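Local coordinates for protein dehydrogenase (Chromobacterium violaceum, PDB 3Q2I) that probably catalyses the NAD-dependent oxidation of the sugar ring of UDP-GlcNAcA, a step in the biosynthesis of 2,3-diacetamido-2,3-dideoxy-D-mannuronic acid, at residues 42-47 / 57-62; 161-166 / 190-195; 208-213 / 345-350. All blocks are in the same frame, centred on the assembly; numbering follows the deposited sequence.

Contact 1: residues 42-47 / 57-62. With NAI (1,4-dihydronicotinamide adenine dinucleotide), chain B.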
loop_
_atom_site.group_PDB
_atom_site.type_symbol
_atom_site.label_atom_id
_atom_site.label_comp_id
_atom_site.label_asym_id
_atom_site.label_seq_id
_atom_site.Cartn_x
_atom_site.Cartn_y
_atom_site.Cartn_z
ATOM N N ILE A 42 -51.996 -15.381 -9.545
ATOM C CA ILE A 42 -52.794 -15.135 -10.732
ATOM C C ILE A 42 -52.015 -15.126 -12.041
ATOM O O ILE A 42 -52.610 -15.169 -13.118
ATOM C CB ILE A 42 -53.624 -13.826 -10.602
ATOM C CG1 ILE A 42 -52.704 -12.668 -10.183
ATOM C CG2 ILE A 42 -54.653 -13.966 -9.481
ATOM C CD1 ILE A 42 -53.224 -11.281 -10.559
ATOM N N ASP A 43 -50.675 -15.051 -11.979
ATOM C CA ASP A 43 -49.906 -14.963 -13.202
ATOM C C ASP A 43 -48.513 -15.558 -12.938
ATOM O O ASP A 43 -47.982 -15.354 -11.846
ATOM C CB ASP A 43 -49.732 -13.496 -13.591
ATOM C CG ASP A 43 -51.026 -12.870 -14.047
ATOM O OD1 ASP A 43 -51.375 -13.080 -15.236
ATOM O OD2 ASP A 43 -51.668 -12.194 -13.217
ATOM N N VAL A 44 -48.008 -16.338 -13.887
ATOM C CA VAL A 44 -46.678 -16.952 -13.761
ATOM C C VAL A 44 -45.928 -16.710 -15.055
ATOM O O VAL A 44 -46.508 -16.526 -16.139
ATOM C CB VAL A 44 -46.682 -18.451 -13.388
ATOM C CG1 VAL A 44 -47.154 -18.668 -11.984
ATOM C CG2 VAL A 44 -47.489 -19.296 -14.423
ATOM N N CYS A 45 -44.588 -16.655 -14.955
ATOM C CA CYS A 45 -43.779 -16.310 -16.105
ATOM C C CYS A 45 -42.515 -17.178 -16.104
ATOM O O CYS A 45 -41.883 -17.348 -15.055
ATOM C CB CYS A 45 -43.346 -14.840 -16.031
ATOM S SG CYS A 45 -42.170 -14.390 -17.313
ATOM N N ASP A 46 -42.191 -17.734 -17.270
ATOM C CA ASP A 46 -40.920 -18.433 -17.495
ATOM C C ASP A 46 -40.520 -18.407 -18.959
ATOM O O ASP A 46 -41.383 -18.504 -19.860
ATOM C CB ASP A 46 -40.917 -19.847 -16.891
ATOM C CG ASP A 46 -39.505 -20.362 -16.613
ATOM O OD1 ASP A 46 -38.693 -20.350 -17.565
ATOM O OD2 ASP A 46 -39.218 -20.743 -15.463
ATOM N N ILE A 47 -39.232 -18.200 -19.247
ATOM C CA ILE A 47 -38.815 -18.169 -20.649
ATOM C C ILE A 47 -38.712 -19.588 -21.236
ATOM O O ILE A 47 -38.455 -19.745 -22.438
ATOM C CB ILE A 47 -37.469 -17.414 -20.849
ATOM C CG1 ILE A 47 -36.358 -18.083 -20.029
ATOM C CG2 ILE A 47 -37.639 -15.931 -20.575
ATOM C CD1 ILE A 47 -34.954 -17.553 -20.383
ATOM N N GLU A 57 -50.282 -25.422 -15.149
ATOM C CA GLU A 57 -51.143 -26.556 -14.886
ATOM C C GLU A 57 -51.267 -26.856 -13.396
ATOM O O GLU A 57 -52.366 -27.101 -12.898
ATOM C CB GLU A 57 -50.723 -27.725 -15.784
ATOM C CG GLU A 57 -50.696 -27.250 -17.247
ATOM C CD GLU A 57 -50.188 -28.279 -18.252
ATOM O OE1 GLU A 57 -49.242 -29.035 -17.910
ATOM O OE2 GLU A 57 -50.720 -28.296 -19.399
ATOM N N ARG A 58 -50.184 -26.690 -12.636
ATOM C CA ARG A 58 -50.270 -26.877 -11.198
ATOM C C ARG A 58 -51.104 -25.800 -10.480
ATOM O O ARG A 58 -51.793 -26.101 -9.503
ATOM C CB ARG A 58 -48.882 -26.936 -10.547
ATOM C CG ARG A 58 -48.932 -27.364 -9.086
ATOM C CD ARG A 58 -47.727 -26.869 -8.300
ATOM N NE ARG A 58 -47.987 -26.636 -6.880
ATOM C CZ ARG A 58 -47.129 -26.969 -5.915
ATOM N NH1 ARG A 58 -47.405 -26.727 -4.641
ATOM N NH2 ARG A 58 -46.005 -27.595 -6.231
ATOM N N THR A 59 -50.967 -24.542 -10.886
ATOM C CA THR A 59 -51.402 -23.430 -10.025
ATOM C C THR A 59 -52.683 -22.798 -10.559
ATOM O O THR A 59 -53.375 -22.110 -9.812
ATOM C CB THR A 59 -50.336 -22.303 -10.036
ATOM O OG1 THR A 59 -50.201 -21.798 -11.361
ATOM C CG2 THR A 59 -49.005 -22.828 -9.517
ATOM N N GLY A 60 -52.968 -23.001 -11.843
ATOM C CA GLY A 60 -54.134 -22.391 -12.488
ATOM C C GLY A 60 -53.921 -20.955 -12.945
ATOM O O GLY A 60 -54.785 -20.350 -13.585
ATOM N N ALA A 61 -52.780 -20.368 -12.582
ATOM C CA ALA A 61 -52.460 -18.998 -12.954
ATOM C C ALA A 61 -52.355 -18.858 -14.461
ATOM O O ALA A 61 -52.050 -19.848 -15.115
ATOM C CB ALA A 61 -51.085 -18.646 -12.332
ATOM N N ARG A 62 -52.540 -17.653 -15.007
ATOM C CA ARG A 62 -52.194 -17.403 -16.396
ATOM C C ARG A 62 -50.688 -17.423 -16.602
ATOM O O ARG A 62 -49.947 -16.951 -15.723
ATOM C CB ARG A 62 -52.662 -16.044 -16.893
ATOM C CG ARG A 62 -54.138 -15.732 -16.656
ATOM C CD ARG A 62 -54.358 -14.227 -16.753
ATOM N NE ARG A 62 -55.692 -13.905 -17.241
ATOM C CZ ARG A 62 -56.620 -13.267 -16.532
ATOM N NH1 ARG A 62 -56.351 -12.881 -15.288
ATOM N NH2 ARG A 62 -57.809 -13.024 -17.077
HETATM P PA NAI B . -33.785 -22.761 -11.228
HETATM O O1A NAI B . -32.715 -22.796 -12.241
HETATM O O2A NAI B . -34.447 -24.126 -10.742
HETATM O O5B NAI B . -34.995 -21.830 -11.632
HETATM C C5B NAI B . -34.707 -21.142 -12.816
HETATM C C4B NAI B . -36.011 -20.584 -13.368
HETATM O O4B NAI B . -35.927 -19.232 -13.853
HETATM C C3B NAI B . -36.022 -21.508 -14.587
HETATM O O3B NAI B . -37.287 -22.174 -14.707
HETATM C C2B NAI B . -35.576 -20.618 -15.760
HETATM O O2B NAI B . -36.082 -21.016 -17.029
HETATM C C1B NAI B . -36.211 -19.294 -15.275
HETATM N N9A NAI B . -35.712 -18.124 -15.960
HETATM C C8A NAI B . -34.399 -17.835 -16.246
HETATM N N7A NAI B . -34.346 -16.659 -16.805
HETATM C C5A NAI B . -35.592 -16.077 -16.824
HETATM C C6A NAI B . -36.135 -14.867 -17.304
HETATM N N6A NAI B . -35.352 -13.885 -17.874
HETATM N N1A NAI B . -37.459 -14.668 -17.189
HETATM C C2A NAI B . -38.220 -15.603 -16.657
HETATM N N3A NAI B . -37.784 -16.770 -16.188
HETATM C C4A NAI B . -36.464 -17.035 -16.290
HETATM O O3 NAI B . -33.197 -22.047 -9.931
HETATM P PN NAI B . -33.724 -22.082 -8.477
HETATM O O1N NAI B . -32.960 -23.073 -7.647
HETATM O O2N NAI B . -35.265 -22.144 -8.341
HETATM O O5D NAI B . -33.129 -20.749 -7.756
HETATM C C5D NAI B . -33.963 -19.657 -8.062
HETATM C C4D NAI B . -33.656 -18.460 -7.167
HETATM O O4D NAI B . -34.061 -18.871 -5.851
HETATM C C3D NAI B . -32.142 -18.147 -6.996
HETATM O O3D NAI B . -32.049 -16.738 -6.777
HETATM C C2D NAI B . -31.767 -18.861 -5.692
HETATM O O2D NAI B . -30.725 -18.192 -4.987
HETATM C C1D NAI B . -33.069 -18.775 -4.843
HETATM N N1N NAI B . -33.183 -19.835 -3.868
HETATM C C2N NAI B . -33.465 -19.533 -2.618
HETATM C C3N NAI B . -33.516 -20.502 -1.608
HETATM C C7N NAI B . -33.866 -20.151 -0.213
HETATM O O7N NAI B . -33.539 -20.780 0.776
HETATM N N7N NAI B . -34.615 -19.036 0.038
HETATM C C4N NAI B . -33.154 -21.817 -1.965
HETATM C C5N NAI B . -32.971 -22.099 -3.307
HETATM C C6N NAI B . -32.976 -21.101 -4.248
#

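Contact 2: residues 161-166 / 190-195. With HP7 ((2S,3S,4R,5R,6R)-5-acetamido-6-[[[(2R,3S,4R,5R)-5-(2,4-dioxopyrimidin-1-yl)-3,4-dihydroxy-oxolan-2-yl]methoxy-hydroxy-phosphoryl]oxy-hydroxy-phosphoryl]oxy-3,4-dihydroxy-oxane-2-carboxylic acid), chain C.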
loop_
_atom_site.group_PDB
_atom_site.type_symbol
_atom_site.label_atom_id
_atom_site.label_comp_id
_atom_site.label_asym_id
_atom_site.label_seq_id
_atom_site.Cartn_x
_atom_site.Cartn_y
_atom_site.Cartn_z
ATOM N N VAL A 161 -19.008 -19.843 12.950
ATOM C CA VAL A 161 -20.053 -20.450 12.104
ATOM C C VAL A 161 -19.388 -21.472 11.161
ATOM O O VAL A 161 -18.429 -21.136 10.453
ATOM C CB VAL A 161 -20.774 -19.382 11.285
ATOM C CG1 VAL A 161 -21.780 -19.992 10.299
ATOM C CG2 VAL A 161 -21.477 -18.414 12.220
ATOM N N ASN A 162 -19.922 -22.689 11.030
ATOM C CA ASN A 162 -19.402 -23.688 10.099
ATOM C C ASN A 162 -20.530 -24.154 9.219
ATOM O O ASN A 162 -21.628 -24.438 9.699
ATOM C CB ASN A 162 -18.860 -24.943 10.784
ATOM C CG ASN A 162 -17.641 -24.655 11.631
ATOM O OD1 ASN A 162 -16.795 -23.842 11.284
ATOM N ND2 ASN A 162 -17.488 -25.423 12.701
ATOM N N VAL A 163 -20.291 -24.187 7.934
ATOM C CA VAL A 163 -21.238 -24.799 6.961
ATOM C C VAL A 163 -20.402 -25.778 6.168
ATOM O O VAL A 163 -19.697 -25.397 5.216
ATOM C CB VAL A 163 -21.921 -23.763 6.071
ATOM C CG1 VAL A 163 -22.940 -24.480 5.108
ATOM C CG2 VAL A 163 -22.688 -22.762 6.990
ATOM N N PHE A 164 -20.516 -27.052 6.568
ATOM C CA PHE A 164 -19.709 -28.120 5.942
ATOM C C PHE A 164 -20.705 -29.021 5.194
ATOM O O PHE A 164 -21.296 -29.918 5.788
ATOM C CB PHE A 164 -18.945 -28.915 6.991
ATOM C CG PHE A 164 -17.976 -28.083 7.837
ATOM C CD1 PHE A 164 -17.333 -26.967 7.280
ATOM C CD2 PHE A 164 -17.643 -28.443 9.127
ATOM C CE1 PHE A 164 -16.419 -26.220 8.028
ATOM C CE2 PHE A 164 -16.718 -27.695 9.869
ATOM C CZ PHE A 164 -16.073 -26.604 9.284
ATOM N N TRP A 165 -20.929 -28.697 3.934
ATOM C CA TRP A 165 -21.982 -29.309 3.143
ATOM C C TRP A 165 -21.419 -29.952 1.883
ATOM O O TRP A 165 -20.202 -29.957 1.615
ATOM C CB TRP A 165 -23.005 -28.225 2.770
ATOM C CG TRP A 165 -23.965 -27.844 3.882
ATOM C CD1 TRP A 165 -24.065 -28.330 5.177
ATOM C CD2 TRP A 165 -25.010 -26.888 3.735
ATOM N NE1 TRP A 165 -25.101 -27.702 5.833
ATOM C CE2 TRP A 165 -25.676 -26.795 4.974
ATOM C CE3 TRP A 165 -25.399 -26.038 2.685
ATOM C CZ2 TRP A 165 -26.755 -25.918 5.171
ATOM C CZ3 TRP A 165 -26.477 -25.172 2.877
ATOM C CH2 TRP A 165 -27.146 -25.118 4.126
ATOM N N THR A 166 -22.315 -30.491 1.054
ATOM C CA THR A 166 -21.852 -31.228 -0.097
ATOM C C THR A 166 -22.639 -30.889 -1.332
ATOM O O THR A 166 -23.863 -31.018 -1.301
ATOM C CB THR A 166 -22.036 -32.754 0.128
ATOM O OG1 THR A 166 -21.418 -33.122 1.358
ATOM C CG2 THR A 166 -21.461 -33.504 -1.051
ATOM N N ASN A 190 -24.366 -18.035 -2.347
ATOM C CA ASN A 190 -25.501 -18.954 -2.584
ATOM C C ASN A 190 -25.666 -19.870 -1.369
ATOM O O ASN A 190 -26.477 -19.583 -0.486
ATOM C CB ASN A 190 -25.331 -19.775 -3.863
ATOM C CG ASN A 190 -26.509 -20.747 -4.043
ATOM O OD1 ASN A 190 -27.092 -21.152 -3.056
ATOM N ND2 ASN A 190 -26.921 -21.012 -5.266
ATOM N N GLN A 191 -24.836 -20.898 -1.243
ATOM C CA GLN A 191 -25.242 -22.029 -0.383
ATOM C C GLN A 191 -25.371 -21.695 1.085
ATOM O O GLN A 191 -26.367 -22.023 1.755
ATOM C CB GLN A 191 -24.369 -23.269 -0.625
ATOM C CG GLN A 191 -24.584 -23.873 -2.017
ATOM C CD GLN A 191 -23.742 -23.194 -3.085
ATOM O OE1 GLN A 191 -22.652 -22.653 -2.826
ATOM N NE2 GLN A 191 -24.237 -23.197 -4.298
ATOM N N ALA A 192 -24.392 -20.954 1.599
ATOM C CA ALA A 192 -24.396 -20.602 3.004
ATOM C C ALA A 192 -24.980 -19.218 3.331
ATOM O O ALA A 192 -24.715 -18.681 4.411
ATOM C CB ALA A 192 -22.950 -20.733 3.538
ATOM N N SER A 193 -25.711 -18.585 2.407
ATOM C CA SER A 193 -26.137 -17.220 2.620
ATOM C C SER A 193 -27.020 -17.031 3.855
ATOM O O SER A 193 -26.981 -15.967 4.444
ATOM C CB SER A 193 -26.776 -16.595 1.375
ATOM O OG SER A 193 -27.871 -17.407 1.033
ATOM N N HIS A 194 -27.780 -18.045 4.234
ATOM C CA HIS A 194 -28.629 -17.926 5.434
ATOM C C HIS A 194 -27.804 -17.933 6.718
ATOM O O HIS A 194 -28.315 -17.638 7.793
ATOM C CB HIS A 194 -29.705 -19.042 5.478
ATOM C CG HIS A 194 -30.731 -18.981 4.382
ATOM N ND1 HIS A 194 -31.648 -17.960 4.276
ATOM C CD2 HIS A 194 -31.072 -19.880 3.428
ATOM C CE1 HIS A 194 -32.445 -18.178 3.242
ATOM N NE2 HIS A 194 -32.119 -19.343 2.711
ATOM N N TYR A 195 -26.541 -18.367 6.618
ATOM C CA TYR A 195 -25.624 -18.352 7.747
ATOM C C TYR A 195 -24.823 -17.051 7.761
ATOM O O TYR A 195 -24.592 -16.493 8.831
ATOM C CB TYR A 195 -24.698 -19.578 7.709
ATOM C CG TYR A 195 -25.446 -20.886 7.877
ATOM C CD1 TYR A 195 -25.416 -21.601 9.075
ATOM C CD2 TYR A 195 -26.148 -21.425 6.810
ATOM C CE1 TYR A 195 -26.118 -22.787 9.208
ATOM C CE2 TYR A 195 -26.877 -22.622 6.949
ATOM C CZ TYR A 195 -26.849 -23.274 8.162
ATOM O OH TYR A 195 -27.611 -24.444 8.315
HETATM N N1 HP7 C . -26.828 -32.178 -1.814
HETATM C C2 HP7 C . -25.926 -33.159 -1.856
HETATM O O2 HP7 C . -25.454 -33.513 -2.968
HETATM N N3 HP7 C . -25.538 -33.798 -0.749
HETATM C C4 HP7 C . -26.045 -33.453 0.442
HETATM O O4 HP7 C . -25.690 -34.127 1.439
HETATM C C5 HP7 C . -26.984 -32.421 0.528
HETATM C C6 HP7 C . -27.370 -31.794 -0.650
HETATM P PA HP7 C . -30.831 -29.304 -0.315
HETATM P PB HP7 C . -31.993 -26.805 0.268
HETATM O "O'P" HP7 C . -27.565 -25.334 -2.478
HETATM O "O'Q" HP7 C . -29.001 -24.352 -3.828
HETATM C "C1'" HP7 C . -29.989 -25.180 0.732
HETATM O O1A HP7 C . -30.376 -29.777 1.057
HETATM O O1B HP7 C . -32.011 -27.223 1.720
HETATM C C1C HP7 C . -27.161 -31.481 -3.063
HETATM C "C2'" HP7 C . -29.895 -23.779 1.361
HETATM N "N2'" HP7 C . -30.963 -23.578 2.342
HETATM O O2A HP7 C . -32.099 -29.801 -0.952
HETATM O O2B HP7 C . -33.252 -26.692 -0.567
HETATM C C2C HP7 C . -28.313 -32.123 -3.824
HETATM O O2C HP7 C . -27.934 -32.028 -5.202
HETATM C "C3'" HP7 C . -29.984 -22.696 0.294
HETATM O "O3'" HP7 C . -29.558 -21.469 0.933
HETATM O O3A HP7 C . -30.861 -27.703 -0.426
HETATM O O3B HP7 C . -31.308 -25.326 0.189
HETATM C C3C HP7 C . -29.463 -31.157 -3.593
HETATM O O3C HP7 C . -30.361 -31.155 -4.703
HETATM C "C4'" HP7 C . -29.036 -22.990 -0.880
HETATM O "O4'" HP7 C . -29.217 -22.089 -1.966
HETATM C C4C HP7 C . -28.791 -29.795 -3.451
HETATM O O4C HP7 C . -27.624 -30.175 -2.708
HETATM C "C5'" HP7 C . -29.434 -24.375 -1.429
HETATM O "O5'" HP7 C . -29.104 -25.288 -0.386
HETATM C C5C HP7 C . -29.630 -28.883 -2.582
HETATM O O5C HP7 C . -29.615 -29.556 -1.329
HETATM C "C6'" HP7 C . -28.634 -24.707 -2.666
HETATM C "C7'" HP7 C . -30.823 -23.305 3.637
HETATM O "O7'" HP7 C . -29.762 -23.061 4.228
HETATM C "C8'" HP7 C . -32.108 -23.284 4.432
#

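Contact 3: residues 208-213 / 345-350. With NA (sodium ion), chain E.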
loop_
_atom_site.group_PDB
_atom_site.type_symbol
_atom_site.label_atom_id
_atom_site.label_comp_id
_atom_site.label_asym_id
_atom_site.label_seq_id
_atom_site.Cartn_x
_atom_site.Cartn_y
_atom_site.Cartn_z
ATOM N N SER A 208 -15.138 -5.161 10.096
ATOM C CA SER A 208 -14.283 -5.518 8.939
ATOM C C SER A 208 -14.231 -7.042 8.816
ATOM O O SER A 208 -14.570 -7.761 9.794
ATOM C CB SER A 208 -12.888 -4.886 9.038
ATOM O OG SER A 208 -12.151 -5.433 10.148
ATOM N N VAL A 209 -13.803 -7.492 7.638
ATOM C CA VAL A 209 -13.571 -8.914 7.424
ATOM C C VAL A 209 -12.235 -9.109 6.731
ATOM O O VAL A 209 -11.734 -8.227 6.022
ATOM C CB VAL A 209 -14.701 -9.523 6.547
ATOM C CG1 VAL A 209 -16.061 -9.368 7.237
ATOM C CG2 VAL A 209 -14.711 -8.894 5.144
ATOM N N GLN A 210 -11.713 -10.352 6.854
ATOM C CA GLN A 210 -10.529 -10.796 6.093
ATOM C C GLN A 210 -10.837 -12.202 5.586
ATOM O O GLN A 210 -11.120 -13.079 6.404
ATOM C CB GLN A 210 -9.328 -10.937 7.042
ATOM C CG GLN A 210 -8.965 -9.619 7.659
ATOM C CD GLN A 210 -8.101 -9.754 8.924
ATOM O OE1 GLN A 210 -7.429 -8.813 9.318
ATOM N NE2 GLN A 210 -8.134 -10.924 9.562
ATOM N N ALA A 211 -10.808 -12.437 4.282
ATOM C CA ALA A 211 -11.338 -13.684 3.728
ATOM C C ALA A 211 -10.352 -14.379 2.793
ATOM O O ALA A 211 -9.474 -13.720 2.220
ATOM C CB ALA A 211 -12.707 -13.487 3.084
ATOM N N TYR A 212 -10.459 -15.721 2.711
ATOM C CA TYR A 212 -9.822 -16.491 1.650
ATOM C C TYR A 212 -10.955 -17.325 1.027
ATOM O O TYR A 212 -11.812 -17.833 1.746
ATOM C CB TYR A 212 -8.795 -17.527 2.148
ATOM C CG TYR A 212 -7.534 -16.976 2.758
ATOM C CD1 TYR A 212 -6.470 -16.630 1.946
ATOM C CD2 TYR A 212 -7.366 -16.977 4.134
ATOM C CE1 TYR A 212 -5.318 -16.110 2.510
ATOM C CE2 TYR A 212 -6.182 -16.507 4.707
ATOM C CZ TYR A 212 -5.158 -16.142 3.877
ATOM O OH TYR A 212 -3.992 -15.612 4.404
ATOM N N THR A 213 -10.951 -17.381 -0.298
ATOM C CA THR A 213 -11.819 -18.368 -0.942
ATOM C C THR A 213 -11.092 -19.067 -2.079
ATOM O O THR A 213 -10.050 -18.624 -2.537
ATOM C CB THR A 213 -13.048 -17.681 -1.554
ATOM O OG1 THR A 213 -12.668 -16.819 -2.612
ATOM C CG2 THR A 213 -13.900 -16.937 -0.541
ATOM N N GLY A 345 -6.915 -10.029 -1.253
ATOM C CA GLY A 345 -6.009 -10.389 -0.124
ATOM C C GLY A 345 -5.801 -9.272 0.873
ATOM O O GLY A 345 -4.678 -9.005 1.349
ATOM N N ARG A 346 -6.875 -8.573 1.207
ATOM C CA ARG A 346 -6.768 -7.443 2.147
ATOM C C ARG A 346 -7.999 -7.378 3.055
ATOM O O ARG A 346 -9.080 -7.870 2.688
ATOM C CB ARG A 346 -6.672 -6.112 1.414
ATOM C CG ARG A 346 -7.886 -5.782 0.587
ATOM C CD ARG A 346 -7.780 -4.504 -0.268
ATOM N NE ARG A 346 -8.849 -4.529 -1.268
ATOM C CZ ARG A 346 -9.977 -3.823 -1.194
ATOM N NH1 ARG A 346 -10.144 -3.012 -0.160
ATOM N NH2 ARG A 346 -10.921 -3.945 -2.130
ATOM N N ARG A 347 -7.806 -6.776 4.229
ATOM C CA ARG A 347 -8.910 -6.509 5.147
ATOM C C ARG A 347 -9.817 -5.502 4.487
ATOM O O ARG A 347 -9.381 -4.504 3.938
ATOM C CB ARG A 347 -8.323 -5.922 6.453
ATOM C CG ARG A 347 -9.358 -5.615 7.559
ATOM C CD ARG A 347 -8.709 -5.009 8.843
ATOM N NE ARG A 347 -8.000 -6.099 9.547
ATOM C CZ ARG A 347 -7.402 -6.021 10.752
ATOM N NH1 ARG A 347 -7.460 -4.927 11.495
ATOM N NH2 ARG A 347 -6.784 -7.082 11.286
ATOM N N VAL A 348 -11.132 -5.772 4.555
ATOM C CA VAL A 348 -12.093 -4.803 3.958
ATOM C C VAL A 348 -13.022 -4.339 5.063
ATOM O O VAL A 348 -13.614 -5.169 5.795
ATOM C CB VAL A 348 -12.935 -5.482 2.845
ATOM C CG1 VAL A 348 -14.026 -4.519 2.405
ATOM C CG2 VAL A 348 -12.049 -5.772 1.658
ATOM N N SER A 349 -13.116 -3.006 5.221
ATOM C CA SER A 349 -13.908 -2.451 6.321
ATOM C C SER A 349 -15.219 -1.836 5.834
ATOM O O SER A 349 -15.396 -1.514 4.661
ATOM C CB SER A 349 -13.118 -1.380 7.082
ATOM O OG SER A 349 -11.931 -1.995 7.588
ATOM N N LEU A 350 -16.170 -1.773 6.771
ATOM C CA LEU A 350 -17.555 -1.342 6.499
ATOM C C LEU A 350 -17.802 0.001 7.188
ATOM O O LEU A 350 -17.144 0.366 8.144
ATOM C CB LEU A 350 -18.531 -2.348 7.085
ATOM C CG LEU A 350 -18.440 -3.740 6.457
ATOM C CD1 LEU A 350 -19.508 -4.576 7.022
ATOM C CD2 LEU A 350 -18.536 -3.746 4.926
HETATM NA NA NA E . -10.431 -16.579 -3.787
HETATM O O HOH W 1 -8.806 -15.706 -1.576
HETATM O O HOH W 2 -8.600 -16.418 -4.566
HETATM O O HOH W 3 -11.448 -14.650 -5.043
HETATM O O HOH W 4 -11.852 -17.616 -5.350
#

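Contact 1: residues 42-47 / 57-62
Asp43 and Arg62 lie side by side on one face of the parallel sheet, pointing the same way, with carboxylate and guanidinium planes only 10° apart. The extended arginine runs past the acid, and the touch is made by its methylene stem: Asp43 OD1 is 3.5 Å from Arg62 CD, whereas the charged ends do not meet. The carboxylate is instead held by Thr74 and His64. Backbone bonds fix the pair in register: Val44 N gives a 2.7 Å bond to Arg62 O, and Arg62 N reaches Ile42 O at 3.1 Å. Ala61 CB packs 3.9 Å from Val44 CG1, and the valine also packs on Leu52 and Val56 of helix 49-59. Thr59 OG1, also hydrogen-bonded to Ala55 O, accepts from Ala61 N in an ST turn as the chain leaves that helix, closing a beta-alpha-beta unit of the Rossmann fold. At the strand's end Asp46, with CG anti to N (chi1 -157°), takes the two adenosine ribose hydroxyls of the dinucleotide, OD1 from O2B at 2.7 Å and OD2 from O3B at 2.5 Å. An acid gripping both hydroxyls would disfavour a 2'-phosphate, consistent with use of NAD rather than NADP.

Contact 2: residues 161-166 / 190-195
Tyr195 receives Val163 over one face of its ring and also meets Trp165. Val163 CG2 stands 3.7 Å from the ring centroid and 21° off its normal, a CH-pi contact shifted toward the CG side. The valine torsion, with CG1 anti to N (chi1 -178°), divides its methyls between two aromatic groups: CG2 faces the tyrosine, while CG1 covers the centre of one face of the Trp165 ring. Ala192 CB fills in beside both branches, 4.0 Å from Val163 CG2, and Val161 CG1 packs against Tyr195 CB at the far end of the row.

Trp165 and Tyr195 approach from opposite directions and meet obliquely, with planes at 87°; Trp165 CZ2 is 3.7 Å from Tyr195 CE2. Trp165 CG lies anti to the carbonyl carbon, which carries the six-membered ring across to segment 190-195, where CZ3 comes within 3.3 Å of Gln191 O. Its NE1 is bonded to Val269 O. The indole is thereby placed with its edge toward the acetamido group of the UDP-sugar, CH2 lying 3.3 Å from O7'.

Asn190 OD1 takes a 2.6 Å hydrogen bond from sugar O4', and Gln191 O a weak one from O3'. His194 CD2 also approaches O3', while its NE2 is bonded to the nicotinamide carboxamide oxygen of the cofactor. The chemistry therefore divides in two: apolar and aromatic packing joins strand to helix, and at its edge polar groups hold the sugar hydroxyls beside the nicotinamide.

Contact 3: residues 208-213 / 345-350
An antiparallel edge pairing at the border of the C-terminal domain's mixed sheet joins strand 206-214 to the short strand 348-349. Val209 and Val348 form the hydrogen-bonded pair, with Val209 N to Val348 O at 3.0 Å and Val348 N to Val209 O at 2.9 Å. Their side chains share the face that helix 325-344 covers, where Ala337 and Ser341 touch Val348. Ser208 and Ser349 make the adjoining non-hydrogen-bonded pair, Ser349 OG resting 3.4 Å from Ser208 CB, while Ser208 OG is bonded to Tyr212 of a neighbouring subunit.

Gln210 and Arg347 run alongside each other in the same direction. The arginine grips one atom side-on: NH2 lies 2.7 Å and NE 2.8 Å from Gln210 OE1, which sits within 5° of the guanidinium plane. Both nitrogens come from the same face of the amide, whose plane is turned 38° from the guanidinium. A bend at chi3 (-74°) in the otherwise extended arginine chain turns NE and NH2 toward this oxygen. Further along strand 206-214, Thr213 binds a sodium ion through O at 2.4 Å and OG1 at 2.5 Å, with waters modelled as its other ligands, one of them unusually close.

Packing of Gln210 and Arg347 on Tyr212 of the neighbouring subunit places this face of the sheet at a subunit interface. The arrangement is that of the open-faced, mainly antiparallel sheet of this oxidoreductase family's C-terminal alpha/beta domain, with helix 325-344 on one face and another subunit against the other.

Overall arrangement
Contact 2 is wholly buried, whereas contacts 1 and 3 are partly buried and lie farther from the chain's centre, on opposite sides of it. Contact 1 belongs to the parallel Rossmann sheet; contacts 2 and 3 share the mixed sheet of the C-terminal domain, with centres about 18 Å apart, and helix 193-203 leads directly into strand 206-214. Contacts 1 and 3 are backbone-bonded strand pairings at sheet edges, while contact 2 has no hydrogen bond between its segments and depends on aromatic and aliphatic packing. Segments 42-47 and 190-195 meet opposite ends of the dinucleotide, the adenosine and the nicotinamide. Contact 3 lies against a neighbouring subunit that contact 2 also touches.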